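Local structure of 3-ketosteroid-delta4-5alpha-dehydrogenase (Rhodococcus jostii, 4AT2) at residues Thr110-Ala115 against Glu123-Tyr128; Glu134-Leu139 against Arg184-Gln189. The protein is an FAD-dependent oxidoreductase of steroid catabolism that introduces the delta-4 double bond into 3-keto-(5alpha)-steroids. All blocks are in the same frame, centred on the assembly; numbering follows the deposited sequence.

Interaction 1. Residues Thr110-Ala115 against Glu123-Tyr128; sequences TFMMAA and EKITDY
M112 lies against I125 with its CB, 3.7 Å from I125 CG2, and carries its sulfur and methyl onward to Y128. The two partners stand nearly one helical turn apart in a helix-helix packing within the FAD-binding domain: helices 105-115 and 122-130, joined by a short connection, run roughly antiparallel, their local axes 9.9 Å apart at an angle of 147°. M112 suits the interface because its flexible thioether can follow two differently shaped neighbours. The bend at chi3 (79°) turns M112 CE to the Y128 ring, obliquely, 3.8 Å from Y128 CD2, while SD stands 5.3 Å from the ring centroid in a Met-aromatic contact. With CG anti to the backbone N (chi1 -174°), Y128 extends its ring from helix 122-130 so that CD2 meets M112 CE. Its hydroxyl is hydrogen-bonded to the backbone oxygen of Y88, fixing the far end of the ring; the aromatic side chain thus offers carbon to M112 and still satisfies its buried oxygen. F497 and Y498 of helix 490-507 also pack on Y128. I125, branched at CB, serves two methionines: CG2 goes to M112, and the longer arm reaches M113 nearer the solvent, where I125 CD1 ends 3.8 Å from M113 SD.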
loop_
_atom_site.group_PDB
_atom_site.type_symbol
_atom_site.label_atom_id
_atom_site.label_comp_id
_atom_site.label_asym_id
_atom_site.label_seq_id
_atom_site.Cartn_x
_atom_site.Cartn_y
_atom_site.Cartn_z
ATOM N N THR A 110 22.697 -3.348 3.427
ATOM C CA THR A 110 22.060 -3.643 4.711
ATOM C C THR A 110 21.166 -2.484 5.125
ATOM O O THR A 110 20.011 -2.685 5.532
ATOM C CB THR A 110 23.114 -3.963 5.783
ATOM O OG1 THR A 110 23.840 -5.131 5.370
ATOM C CG2 THR A 110 22.445 -4.242 7.148
ATOM N N PHE A 111 21.686 -1.271 4.983
ATOM C CA PHE A 111 20.876 -0.102 5.287
ATOM C C PHE A 111 19.642 -0.018 4.385
ATOM O O PHE A 111 18.518 0.199 4.866
ATOM C CB PHE A 111 21.665 1.214 5.179
ATOM C CG PHE A 111 20.775 2.417 5.273
ATOM C CD1 PHE A 111 20.308 2.853 6.515
ATOM C CD2 PHE A 111 20.322 3.055 4.121
ATOM C CE1 PHE A 111 19.444 3.934 6.610
ATOM C CE2 PHE A 111 19.454 4.131 4.209
ATOM C CZ PHE A 111 19.020 4.574 5.453
ATOM N N MET A 112 19.855 -0.147 3.080
ATOM C CA MET A 112 18.766 0.080 2.126
ATOM C C MET A 112 17.647 -0.952 2.276
ATOM O O MET A 112 16.474 -0.600 2.207
ATOM C CB MET A 112 19.284 0.109 0.686
ATOM C CG MET A 112 20.126 1.347 0.389
ATOM S SD MET A 112 20.777 1.365 -1.293
ATOM C CE MET A 112 19.346 1.914 -2.231
ATOM N N MET A 113 18.010 -2.215 2.486
ATOM C CA MET A 113 17.003 -3.273 2.695
ATOM C C MET A 113 16.137 -2.962 3.917
ATOM O O MET A 113 14.914 -3.154 3.896
ATOM C CB MET A 113 17.665 -4.653 2.855
ATOM C CG MET A 113 18.308 -5.194 1.587
ATOM S SD MET A 113 17.173 -5.323 0.189
ATOM C CE MET A 113 16.001 -6.537 0.804
ATOM N N ALA A 114 16.771 -2.459 4.975
ATOM C CA ALA A 114 16.054 -2.138 6.209
ATOM C C ALA A 114 15.182 -0.891 6.090
ATOM O O ALA A 114 14.063 -0.867 6.612
ATOM C CB ALA A 114 17.043 -1.983 7.361
ATOM N N ALA A 115 15.690 0.136 5.407
ATOM C CA ALA A 115 15.062 1.457 5.411
ATOM C C ALA A 115 14.059 1.661 4.293
ATOM O O ALA A 115 13.189 2.521 4.406
ATOM C CB ALA A 115 16.118 2.560 5.368
ATOM N N GLU A 123 17.555 -8.207 -5.146
ATOM C CA GLU A 123 18.404 -8.282 -6.333
ATOM C C GLU A 123 18.765 -6.884 -6.831
ATOM O O GLU A 123 19.931 -6.605 -7.113
ATOM C CB GLU A 123 17.734 -9.089 -7.455
ATOM C CG GLU A 123 18.616 -9.252 -8.688
ATOM C CD GLU A 123 17.865 -9.726 -9.930
ATOM O OE1 GLU A 123 16.626 -9.659 -9.985
ATOM O OE2 GLU A 123 18.528 -10.160 -10.886
ATOM N N LYS A 124 17.759 -6.017 -6.957
ATOM C CA LYS A 124 17.987 -4.667 -7.479
ATOM C C LYS A 124 18.858 -3.841 -6.541
ATOM O O LYS A 124 19.809 -3.207 -6.979
ATOM C CB LYS A 124 16.666 -3.936 -7.765
ATOM C CG LYS A 124 16.848 -2.693 -8.630
ATOM C CD LYS A 124 15.532 -1.985 -8.959
ATOM C CE LYS A 124 14.617 -2.918 -9.741
ATOM N NZ LYS A 124 13.996 -2.281 -10.927
ATOM N N ILE A 125 18.533 -3.851 -5.250
ATOM C CA ILE A 125 19.337 -3.105 -4.282
ATOM C C ILE A 125 20.787 -3.597 -4.252
ATOM O O ILE A 125 21.711 -2.778 -4.255
ATOM C CB ILE A 125 18.674 -3.056 -2.894
ATOM C CG1 ILE A 125 17.488 -2.071 -2.959
ATOM C CG2 ILE A 125 19.674 -2.630 -1.824
ATOM C CD1 ILE A 125 16.618 -2.033 -1.716
ATOM N N THR A 126 20.982 -4.915 -4.271
ATOM C CA THR A 126 22.340 -5.495 -4.280
ATOM C C THR A 126 23.126 -4.980 -5.488
ATOM O O THR A 126 24.261 -4.490 -5.358
ATOM C CB THR A 126 22.310 -7.042 -4.245
ATOM O OG1 THR A 126 21.570 -7.466 -3.099
ATOM C CG2 THR A 126 23.725 -7.623 -4.134
ATOM N N ASP A 127 22.487 -5.058 -6.650
ATOM C CA ASP A 127 23.054 -4.590 -7.903
ATOM C C ASP A 127 23.402 -3.087 -7.856
ATOM O O ASP A 127 24.492 -2.678 -8.247
ATOM C CB ASP A 127 22.045 -4.896 -9.014
ATOM C CG ASP A 127 22.476 -4.379 -10.352
ATOM O OD1 ASP A 127 23.466 -4.900 -10.897
ATOM O OD2 ASP A 127 21.796 -3.481 -10.877
ATOM N N TYR A 128 22.466 -2.276 -7.371
ATOM C CA TYR A 128 22.676 -0.839 -7.228
ATOM C C TYR A 128 23.867 -0.542 -6.316
ATOM O O TYR A 128 24.667 0.365 -6.596
ATOM C CB TYR A 128 21.398 -0.230 -6.647
ATOM C CG TYR A 128 21.371 1.280 -6.556
ATOM C CD1 TYR A 128 21.081 2.065 -7.671
ATOM C CD2 TYR A 128 21.593 1.918 -5.334
ATOM C CE1 TYR A 128 21.035 3.453 -7.576
ATOM C CE2 TYR A 128 21.552 3.295 -5.228
ATOM C CZ TYR A 128 21.271 4.055 -6.347
ATOM O OH TYR A 128 21.226 5.420 -6.233
#

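Interaction 2. Residues Glu134-Leu139 against Arg184-Gln189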
loop_
_atom_site.group_PDB
_atom_site.type_symbol
_atom_site.label_atom_id
_atom_site.label_comp_id
_atom_site.label_asym_id
_atom_site.label_seq_id
_atom_site.Cartn_x
_atom_site.Cartn_y
_atom_site.Cartn_z
ATOM N N GLU A 134 31.305 2.864 -9.110
ATOM C CA GLU A 134 31.483 3.004 -10.563
ATOM C C GLU A 134 30.547 4.079 -11.109
ATOM O O GLU A 134 30.937 4.882 -11.966
ATOM C CB GLU A 134 31.251 1.663 -11.284
ATOM C CG GLU A 134 31.590 1.670 -12.786
ATOM C CD GLU A 134 30.512 2.294 -13.668
ATOM O OE1 GLU A 134 29.364 2.438 -13.201
ATOM O OE2 GLU A 134 30.807 2.645 -14.838
ATOM N N HIS A 135 29.319 4.105 -10.594
ATOM C CA HIS A 135 28.330 5.062 -11.070
ATOM C C HIS A 135 28.674 6.483 -10.678
ATOM O O HIS A 135 28.529 7.399 -11.492
ATOM C CB HIS A 135 26.936 4.651 -10.619
ATOM C CG HIS A 135 25.833 5.492 -11.202
ATOM N ND1 HIS A 135 25.653 5.636 -12.531
ATOM C CD2 HIS A 135 24.839 6.239 -10.585
ATOM C CE1 HIS A 135 24.601 6.452 -12.754
ATOM N NE2 HIS A 135 24.103 6.819 -11.559
ATOM N N TYR A 136 29.176 6.677 -9.455
ATOM C CA TYR A 136 29.644 8.003 -9.032
ATOM C C TYR A 136 30.730 8.477 -9.998
ATOM O O TYR A 136 30.697 9.604 -10.468
ATOM C CB TYR A 136 30.204 7.975 -7.604
ATOM C CG TYR A 136 30.832 9.300 -7.197
ATOM C CD1 TYR A 136 30.045 10.354 -6.734
ATOM C CD2 TYR A 136 32.210 9.502 -7.313
ATOM C CE1 TYR A 136 30.613 11.577 -6.381
ATOM C CE2 TYR A 136 32.788 10.721 -6.968
ATOM C CZ TYR A 136 31.989 11.750 -6.493
ATOM O OH TYR A 136 32.561 12.962 -6.147
ATOM N N ASN A 137 31.700 7.605 -10.257
ATOM C CA ASN A 137 32.806 7.913 -11.153
ATOM C C ASN A 137 32.345 8.216 -12.579
ATOM O O ASN A 137 32.886 9.092 -13.244
ATOM C CB ASN A 137 33.826 6.770 -11.130
ATOM C CG ASN A 137 34.539 6.661 -9.796
ATOM O OD1 ASN A 137 34.640 7.647 -9.059
ATOM N ND2 ASN A 137 35.027 5.464 -9.469
ATOM N N TRP A 138 31.329 7.486 -13.020
ATOM C CA TRP A 138 30.711 7.691 -14.322
ATOM C C TRP A 138 30.101 9.069 -14.424
ATOM O O TRP A 138 30.292 9.765 -15.427
ATOM C CB TRP A 138 29.675 6.595 -14.544
ATOM C CG TRP A 138 29.064 6.570 -15.920
ATOM C CD1 TRP A 138 29.480 5.826 -17.024
ATOM C CD2 TRP A 138 27.893 7.308 -16.368
ATOM N NE1 TRP A 138 28.659 6.051 -18.094
ATOM C CE2 TRP A 138 27.690 6.937 -17.771
ATOM C CE3 TRP A 138 27.016 8.210 -15.770
ATOM C CZ2 TRP A 138 26.641 7.454 -18.519
ATOM C CZ3 TRP A 138 25.965 8.733 -16.543
ATOM C CH2 TRP A 138 25.787 8.356 -17.879
ATOM N N LEU A 139 29.402 9.501 -13.378
ATOM C CA LEU A 139 28.820 10.850 -13.346
ATOM C C LEU A 139 29.896 11.930 -13.382
ATOM O O LEU A 139 29.786 12.915 -14.130
ATOM C CB LEU A 139 27.943 11.037 -12.101
ATOM C CG LEU A 139 26.704 10.149 -12.078
ATOM C CD1 LEU A 139 26.065 10.155 -10.673
ATOM C CD2 LEU A 139 25.702 10.586 -13.147
ATOM N N ARG A 184 25.251 9.197 2.369
ATOM C CA ARG A 184 25.201 8.766 0.976
ATOM C C ARG A 184 24.517 9.796 0.085
ATOM O O ARG A 184 24.363 9.575 -1.106
ATOM C CB ARG A 184 24.503 7.403 0.883
ATOM C CG ARG A 184 25.287 6.322 1.630
ATOM C CD ARG A 184 24.787 4.911 1.368
ATOM N NE ARG A 184 25.488 4.005 2.280
ATOM C CZ ARG A 184 24.984 3.563 3.429
ATOM N NH1 ARG A 184 23.744 3.887 3.804
ATOM N NH2 ARG A 184 25.727 2.782 4.206
ATOM N N GLY A 185 24.106 10.926 0.658
ATOM C CA GLY A 185 23.531 11.993 -0.163
ATOM C C GLY A 185 24.634 12.771 -0.872
ATOM O O GLY A 185 25.252 13.656 -0.269
ATOM N N HIS A 186 24.885 12.436 -2.141
ATOM C CA HIS A 186 25.891 13.133 -2.965
ATOM C C HIS A 186 25.217 14.221 -3.745
ATOM O O HIS A 186 24.257 13.955 -4.455
ATOM C CB HIS A 186 26.577 12.156 -3.914
ATOM C CG HIS A 186 27.481 11.162 -3.221
ATOM N ND1 HIS A 186 27.028 10.253 -2.325
ATOM C CD2 HIS A 186 28.847 10.951 -3.340
ATOM C CE1 HIS A 186 28.064 9.502 -1.904
ATOM N NE2 HIS A 186 29.176 9.934 -2.529
ATOM N N VAL A 187 25.702 15.454 -3.623
ATOM C CA VAL A 187 24.974 16.610 -4.174
ATOM C C VAL A 187 25.889 17.380 -5.115
ATOM O O VAL A 187 26.959 17.815 -4.705
ATOM C CB VAL A 187 24.466 17.541 -3.042
ATOM C CG1 VAL A 187 23.597 18.674 -3.595
ATOM C CG2 VAL A 187 23.682 16.732 -2.012
ATOM N N PRO A 188 25.487 17.537 -6.385
ATOM C CA PRO A 188 26.358 18.268 -7.306
ATOM C C PRO A 188 26.619 19.704 -6.853
ATOM O O PRO A 188 25.773 20.322 -6.208
ATOM C CB PRO A 188 25.574 18.240 -8.622
ATOM C CG PRO A 188 24.793 16.973 -8.541
ATOM C CD PRO A 188 24.369 16.888 -7.103
ATOM N N GLN A 189 27.797 20.212 -7.198
ATOM C CA GLN A 189 28.236 21.533 -6.773
ATOM C C GLN A 189 27.548 22.594 -7.620
ATOM O O GLN A 189 27.658 22.592 -8.848
ATOM C CB GLN A 189 29.759 21.650 -6.891
ATOM C CG GLN A 189 30.346 22.904 -6.251
ATOM C CD GLN A 189 31.860 22.962 -6.359
ATOM O OE1 GLN A 189 32.479 22.200 -7.111
ATOM N NE2 GLN A 189 32.468 23.866 -5.598
#
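This is a small, buried aromatic contact between a helix and a short strand: Y136 of helix 132-141 meets H186 of strand 185-186, the middle strand of a three-stranded antiparallel sheet. One imidazole carbon does the touching, H186 CD2 lying 3.6 Å from Y136 CE1 and equally near Y136 CD1, so that it approaches the CD1-CE1 bond obliquely. The rings are inclined at 60° with centroids 5.3 Å apart. Y136 reaches across with CG anti to its own amide nitrogen (chi1 174°), and F146 and L95 pack on it too. A histidine suits the strand position because it can present carbon to the tyrosine while both its nitrogens are bonded. H186 ND1 donates to the backbone R184 O, 3.0 Å away and lying in the imidazole plane, although the donor sits well above the carbonyl plane; NE2 pairs with the hydroxyl of T93. These two bonds fix the ring's rotation. Replacing H186 with an alanine would probably leave T93 OG1 and R184 O without this partner and open a gap beside Y136. The arrangement is a single ring-to-ring contact that joins helix 132-141 to the small antiparallel sheet of strands 87-88, 185-186 and 164-165, in the FAD-binding domain.

Both contacts are largely buried and lie within the FAD-binding domain, about 18 Å apart centre to centre, yet they join different kinds of element. Interaction 1 pairs two helices through aliphatic and thioether groups and one tyrosine ring, with M113 at its more exposed margin; interaction 2 covers far less area and sets one aromatic ring against another whose polar atoms are bonded. Helices 122-130 and 132-141 are consecutive, and both pack on helix 490-507, through Y128 and H135 respectively. The segments also meet directly: F111 CD2 packs 3.5 Å from R184 NH1. Strand 87-88 completes the connection, since Y88 touches M112 and its hydroxyl accepts a bond from R184.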